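Local coordinates for putative uncharacterized protein (Bacteroides eggerthii DSM 20697, PDB 5BYP) that is of unknown function but has a lipocalin-like beta-barrel fold, a family whose members often bind small hydrophobic ligands, at residues 32-43 with 90-98. Residues are numbered along the deposited sequence; the frame is centred on the assembly and turned at random.
Sequences YGFQKGSFLAYC and KNFFGWGDT
F92 and F93 pack against A41 on the inner side of a lipocalin-like antiparallel sheet. The beta hairpin of strands 30-35 and 38-43 supplies one wall, and helix 87-92 with the loop that follows supplies the other. A41 CB touches both rings, 3.7 Å from F92 CE1 and 3.7 Å from F93 CZ, the latter at the edge of the F93 ring. F92 has CG anti to its own N (chi1 -167°), which carries the ring toward the strand. F92 CE2 lies 3.5 Å from C43 CB, and the edge of the ring faces Y42 O. With F92 cut back to an alanine, a gap is likely to open beside A41 and C43, and one face of F93 would lose the F92 CD1 atom that lies over its centre. F93 CD1 in turn lies over one face of W95, toward the rim. Y32 slides past all three aromatic side chains in the opposite direction, while F39 CZ lies over one face of the Y32 ring, toward the rim. F53 and F124 extend this buried aromatic cluster. Y32 OH ends 4.0 Å from F93 CD1 and 3.8 Å from W95 CZ2.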
ATOM      1  N   TYR A  32      -0.345  -6.502   0.423  1.00 80.45           N
ATOM      2  CA  TYR A  32      -0.461  -5.731  -0.833  1.00 78.37           C
ATOM      3  C   TYR A  32      -0.518  -6.704  -1.978  1.00 83.52           C
ATOM      4  O   TYR A  32       0.213  -7.678  -1.968  1.00 85.03           O
ATOM      5  CB  TYR A  32       0.729  -4.763  -1.019  1.00 78.03           C
ATOM      6  CG  TYR A  32       0.655  -3.431  -0.282  1.00 74.68           C
ATOM      7  CD1 TYR A  32       0.024  -3.329   0.957  1.00 73.64           C
ATOM      8  CD2 TYR A  32       1.357  -2.316  -0.746  1.00 74.43           C
ATOM      9  CE1 TYR A  32       0.053  -2.142   1.687  1.00 69.61           C
ATOM     10  CE2 TYR A  32       1.345  -1.112  -0.051  1.00 72.95           C
ATOM     11  CZ  TYR A  32       0.716  -1.037   1.177  1.00 73.76           C
ATOM     12  OH  TYR A  32       0.766   0.137   1.883  1.00 72.78           O
ATOM     13  N   GLY A  33      -1.412  -6.473  -2.925  1.00 81.73           N
ATOM     14  CA  GLY A  33      -1.585  -7.336  -4.097  1.00 83.67           C
ATOM     15  C   GLY A  33      -1.369  -6.578  -5.385  1.00 86.63           C
ATOM     16  O   GLY A  33      -1.793  -5.428  -5.505  1.00 83.84           O
ATOM     17  N   PHE A  34      -0.675  -7.196  -6.336  1.00 86.04           N
ATOM     18  CA  PHE A  34      -0.355  -6.563  -7.608  1.00 86.65           C
ATOM     19  C   PHE A  34      -0.758  -7.476  -8.751  1.00 95.36           C
ATOM     20  O   PHE A  34      -0.433  -8.653  -8.718  1.00 96.89           O
ATOM     21  CB  PHE A  34       1.150  -6.238  -7.672  1.00 88.54           C
ATOM     22  CG  PHE A  34       1.662  -5.359  -6.550  1.00 87.26           C
ATOM     23  CD1 PHE A  34       2.129  -5.917  -5.365  1.00 88.56           C
ATOM     24  CD2 PHE A  34       1.705  -3.974  -6.690  1.00 88.14           C
ATOM     25  CE1 PHE A  34       2.592  -5.102  -4.326  1.00 87.41           C
ATOM     26  CE2 PHE A  34       2.195  -3.161  -5.658  1.00 89.42           C
ATOM     27  CZ  PHE A  34       2.639  -3.731  -4.487  1.00 86.34           C
ATOM     28  N   GLN A  35      -1.520  -6.965  -9.717  1.00 94.71           N
ATOM     29  CA  GLN A  35      -1.963  -7.762 -10.872  1.00 98.78           C
ATOM     30  C   GLN A  35      -2.131  -6.901 -12.102  1.00103.48           C
ATOM     31  O   GLN A  35      -3.125  -6.184 -12.192  1.00102.93           O
ATOM     32  CB  GLN A  35      -3.317  -8.491 -10.605  1.00100.78           C
ATOM     33  CG  GLN A  35      -3.447  -9.333  -9.325  1.00122.86           C
ATOM     34  CD  GLN A  35      -2.726 -10.659  -9.397  1.00144.70           C
ATOM     35  OE1 GLN A  35      -2.723 -11.361 -10.430  1.00139.19           O
ATOM     36  NE2 GLN A  35      -2.158 -11.067  -8.264  1.00136.96           N
ATOM     37  N   LYS A  36      -1.188  -6.990 -13.058  1.00101.58           N
ATOM     38  CA  LYS A  36      -1.231  -6.341 -14.379  1.00102.91           C
ATOM     39  C   LYS A  36      -1.832  -4.914 -14.341  1.00103.79           C
ATOM     40  O   LYS A  36      -2.806  -4.627 -15.038  1.00104.82           O
ATOM     41  CB  LYS A  36      -2.030  -7.226 -15.359  1.00108.76           C
ATOM     42  CG  LYS A  36      -1.392  -8.610 -15.576  1.00125.29           C
ATOM     43  CD  LYS A  36      -1.977  -9.370 -16.762  1.00135.54           C
ATOM     44  CE  LYS A  36      -1.438 -10.793 -16.866  1.00143.99           C
ATOM     45  NZ  LYS A  36       0.003 -10.839 -17.247  1.00149.70           N
ATOM     46  N   GLY A  37      -1.247  -4.050 -13.519  1.00 97.72           N
ATOM     47  CA  GLY A  37      -1.698  -2.666 -13.367  1.00 95.33           C
ATOM     48  C   GLY A  37      -2.657  -2.407 -12.211  1.00 93.62           C
ATOM     49  O   GLY A  37      -2.791  -1.266 -11.768  1.00 90.85           O
ATOM     50  N   SER A  38      -3.336  -3.454 -11.718  1.00 88.89           N
ATOM     51  CA  SER A  38      -4.292  -3.319 -10.618  1.00 86.49           C
ATOM     52  C   SER A  38      -3.651  -3.579  -9.267  1.00 89.52           C
ATOM     53  O   SER A  38      -2.793  -4.463  -9.121  1.00 90.41           O
ATOM     54  CB  SER A  38      -5.474  -4.257 -10.801  1.00 91.68           C
ATOM     55  OG  SER A  38      -6.279  -3.805 -11.875  1.00106.36           O
ATOM     56  N   PHE A  39      -4.102  -2.826  -8.268  1.00 81.86           N
ATOM     57  CA  PHE A  39      -3.594  -2.925  -6.920  1.00 78.63           C
ATOM     58  C   PHE A  39      -4.690  -3.335  -5.963  1.00 82.56           C
ATOM     59  O   PHE A  39      -5.830  -2.897  -6.094  1.00 82.60           O
ATOM     60  CB  PHE A  39      -2.984  -1.594  -6.501  1.00 78.12           C
ATOM     61  CG  PHE A  39      -2.527  -1.543  -5.073  1.00 77.98           C
ATOM     62  CD1 PHE A  39      -1.352  -2.188  -4.675  1.00 81.19           C
ATOM     63  CD2 PHE A  39      -3.258  -0.835  -4.117  1.00 78.55           C
ATOM     64  CE1 PHE A  39      -0.925  -2.145  -3.348  1.00 80.55           C
ATOM     65  CE2 PHE A  39      -2.817  -0.779  -2.783  1.00 79.91           C
ATOM     66  CZ  PHE A  39      -1.650  -1.428  -2.414  1.00 78.20           C
ATOM     67  N   LEU A  40      -4.337  -4.195  -5.006  1.00 79.41           N
ATOM     68  CA  LEU A  40      -5.198  -4.692  -3.933  1.00 78.08           C
ATOM     69  C   LEU A  40      -4.478  -4.579  -2.627  1.00 81.27           C
ATOM     70  O   LEU A  40      -3.266  -4.784  -2.582  1.00 83.19           O
ATOM     71  CB  LEU A  40      -5.582  -6.168  -4.181  1.00 80.16           C
ATOM     72  CG  LEU A  40      -6.317  -6.476  -5.491  1.00 87.72           C
ATOM     73  CD1 LEU A  40      -6.228  -7.943  -5.831  1.00 91.10           C
ATOM     74  CD2 LEU A  40      -7.787  -6.000  -5.452  1.00 87.03           C
ATOM     75  N   ALA A  41      -5.196  -4.291  -1.554  1.00 75.45           N
ATOM     76  CA  ALA A  41      -4.615  -4.239  -0.220  1.00 75.50           C
ATOM     77  C   ALA A  41      -5.643  -4.747   0.798  1.00 85.45           C
ATOM     78  O   ALA A  41      -6.846  -4.497   0.617  1.00 85.02           O
ATOM     79  CB  ALA A  41      -4.176  -2.824   0.104  1.00 74.53           C
ATOM     80  N   TYR A  42      -5.199  -5.540   1.815  1.00 86.24           N
ATOM     81  CA  TYR A  42      -6.118  -6.091   2.826  1.00 88.55           C
ATOM     82  C   TYR A  42      -5.530  -6.058   4.245  1.00 89.62           C
ATOM     83  O   TYR A  42      -4.334  -6.314   4.447  1.00 87.43           O
ATOM     84  CB  TYR A  42      -6.565  -7.538   2.504  1.00 94.71           C
ATOM     85  CG  TYR A  42      -6.160  -8.070   1.147  1.00102.40           C
ATOM     86  CD1 TYR A  42      -6.884  -7.745   0.002  1.00105.50           C
ATOM     87  CD2 TYR A  42      -5.147  -9.007   1.024  1.00106.71           C
ATOM     88  CE1 TYR A  42      -6.530  -8.247  -1.250  1.00109.66           C
ATOM     89  CE2 TYR A  42      -4.803  -9.543  -0.216  1.00109.94           C
ATOM     90  CZ  TYR A  42      -5.502  -9.162  -1.353  1.00122.95           C
ATOM     91  OH  TYR A  42      -5.180  -9.691  -2.585  1.00136.42           O
ATOM     92  N   CYS A  43      -6.414  -5.765   5.225  1.00 86.24           N
ATOM     93  CA  CYS A  43      -6.127  -5.741   6.657  1.00 86.26           C
ATOM     94  C   CYS A  43      -6.857  -6.866   7.307  1.00 93.19           C
ATOM     95  O   CYS A  43      -8.077  -6.932   7.227  1.00 91.74           O
ATOM     96  CB  CYS A  43      -6.514  -4.407   7.273  1.00 84.58           C
ATOM     97  SG  CYS A  43      -5.915  -4.185   8.952  1.00 88.70           S
ATOM     98  N   LYS A  90      -7.007   5.991   7.075  1.00 73.99           N
ATOM     99  CA  LYS A  90      -6.024   6.718   7.885  1.00 74.99           C
ATOM    100  C   LYS A  90      -5.088   5.744   8.658  1.00 79.94           C
ATOM    101  O   LYS A  90      -3.873   5.963   8.701  1.00 79.16           O
ATOM    102  CB  LYS A  90      -6.721   7.682   8.844  1.00 75.65           C
ATOM    103  CG  LYS A  90      -7.173   8.968   8.151  1.00 78.45           C
ATOM    104  CD  LYS A  90      -8.313   9.643   8.907  1.00 87.65           C
ATOM    105  CE  LYS A  90      -8.643  10.982   8.343  1.00 96.89           C
ATOM    106  NZ  LYS A  90      -9.857  11.543   8.980  1.00118.18           N
ATOM    107  N   ASN A  91      -5.638   4.642   9.187  1.00 76.30           N
ATOM    108  CA  ASN A  91      -4.823   3.699   9.926  1.00 77.67           C
ATOM    109  C   ASN A  91      -4.009   2.801   9.011  1.00 81.12           C
ATOM    110  O   ASN A  91      -2.905   2.393   9.375  1.00 83.28           O
ATOM    111  CB  ASN A  91      -5.686   2.835  10.853  1.00 85.79           C
ATOM    112  CG  ASN A  91      -6.517   3.591  11.868  1.00109.24           C
ATOM    113  OD1 ASN A  91      -6.413   4.824  12.027  1.00100.82           O
ATOM    114  ND2 ASN A  91      -7.431   2.873  12.514  1.00103.13           N
ATOM    115  N   PHE A  92      -4.556   2.433   7.870  1.00 74.90           N
ATOM    116  CA  PHE A  92      -3.887   1.503   7.000  1.00 72.69           C
ATOM    117  C   PHE A  92      -2.927   2.220   6.064  1.00 77.34           C
ATOM    118  O   PHE A  92      -1.752   1.890   6.032  1.00 78.42           O
ATOM    119  CB  PHE A  92      -4.926   0.729   6.236  1.00 73.68           C
ATOM    120  CG  PHE A  92      -4.415  -0.474   5.512  1.00 75.24           C
ATOM    121  CD1 PHE A  92      -3.984  -0.381   4.203  1.00 76.55           C
ATOM    122  CD2 PHE A  92      -4.449  -1.729   6.110  1.00 78.33           C
ATOM    123  CE1 PHE A  92      -3.558  -1.511   3.514  1.00 78.98           C
ATOM    124  CE2 PHE A  92      -4.035  -2.860   5.413  1.00 81.15           C
ATOM    125  CZ  PHE A  92      -3.588  -2.744   4.124  1.00 78.99           C
ATOM    126  N   PHE A  93      -3.394   3.206   5.321  1.00 74.47           N
ATOM    127  CA  PHE A  93      -2.484   3.865   4.413  1.00 74.57           C
ATOM    128  C   PHE A  93      -1.866   5.102   5.024  1.00 81.46           C
ATOM    129  O   PHE A  93      -0.643   5.155   5.148  1.00 84.22           O
ATOM    130  CB  PHE A  93      -3.179   4.208   3.100  1.00 74.61           C
ATOM    131  CG  PHE A  93      -3.649   2.991   2.358  1.00 73.55           C
ATOM    132  CD1 PHE A  93      -2.741   2.154   1.716  1.00 74.96           C
ATOM    133  CD2 PHE A  93      -4.995   2.641   2.350  1.00 73.42           C
ATOM    134  CE1 PHE A  93      -3.180   1.037   0.997  1.00 74.93           C
ATOM    135  CE2 PHE A  93      -5.430   1.520   1.644  1.00 75.83           C
ATOM    136  CZ  PHE A  93      -4.523   0.742   0.942  1.00 73.23           C
ATOM    137  N   GLY A  94      -2.698   6.091   5.362  1.00 77.29           N
ATOM    138  CA  GLY A  94      -2.246   7.371   5.894  1.00 76.98           C
ATOM    139  C   GLY A  94      -1.619   8.220   4.808  1.00 79.43           C
ATOM    140  O   GLY A  94      -0.836   9.119   5.096  1.00 80.04           O
ATOM    141  N   TRP A  95      -1.977   7.948   3.552  1.00 75.33           N
ATOM    142  CA  TRP A  95      -1.426   8.622   2.370  1.00 76.35           C
ATOM    143  C   TRP A  95      -2.008  10.023   2.141  1.00 82.01           C
ATOM    144  O   TRP A  95      -1.661  10.673   1.139  1.00 84.58           O
ATOM    145  CB  TRP A  95      -1.661   7.776   1.109  1.00 73.83           C
ATOM    146  CG  TRP A  95      -1.014   6.424   1.130  1.00 74.98           C
ATOM    147  CD1 TRP A  95      -0.107   5.953   2.037  1.00 78.86           C
ATOM    148  CD2 TRP A  95      -1.138   5.413   0.125  1.00 74.32           C
ATOM    149  NE1 TRP A  95       0.294   4.684   1.689  1.00 78.37           N
ATOM    150  CE2 TRP A  95      -0.333   4.323   0.526  1.00 78.43           C
ATOM    151  CE3 TRP A  95      -1.918   5.289  -1.042  1.00 74.63           C
ATOM    152  CZ2 TRP A  95      -0.278   3.137  -0.194  1.00 77.63           C
ATOM    153  CZ3 TRP A  95      -1.878   4.102  -1.745  1.00 76.29           C
ATOM    154  CH2 TRP A  95      -1.057   3.046  -1.330  1.00 77.56           C
ATOM    155  N   GLY A  96      -2.889  10.466   3.036  1.00 76.47           N
ATOM    156  CA  GLY A  96      -3.486  11.791   2.963  1.00 76.66           C
ATOM    157  C   GLY A  96      -4.651  11.879   2.012  1.00 80.39           C
ATOM    158  O   GLY A  96      -5.048  10.877   1.409  1.00 78.92           O
ATOM    159  N   ASP A  97      -5.167  13.102   1.822  1.00 77.53           N
ATOM    160  CA  ASP A  97      -6.355  13.405   1.008  1.00 75.95           C
ATOM    161  C   ASP A  97      -6.250  12.909  -0.443  1.00 81.74           C
ATOM    162  O   ASP A  97      -7.276  12.602  -1.061  1.00 81.05           O
ATOM    163  CB  ASP A  97      -6.598  14.920   1.009  1.00 78.16           C
ATOM    164  CG  ASP A  97      -7.833  15.366   0.275  1.00 89.35           C
ATOM    165  OD1 ASP A  97      -8.964  15.189   0.829  1.00 91.19           O
ATOM    166  OD2 ASP A  97      -7.690  15.892  -0.841  1.00 95.58           O
ATOM    167  N   THR A  98      -5.033  12.849  -0.988  1.00 80.22           N
ATOM    168  CA  THR A  98      -4.848  12.508  -2.397  1.00 80.76           C
ATOM    169  C   THR A  98      -5.169  11.001  -2.688  1.00 81.67           C
ATOM    170  O   THR A  98      -5.613  10.686  -3.798  1.00 79.39           O
ATOM    171  CB  THR A  98      -3.439  12.908  -2.864  1.00 95.65           C
ATOM    172  OG1 THR A  98      -3.411  12.940  -4.285  1.00101.31           O
ATOM    173  CG2 THR A  98      -2.338  11.983  -2.339  1.00 98.53           C
TER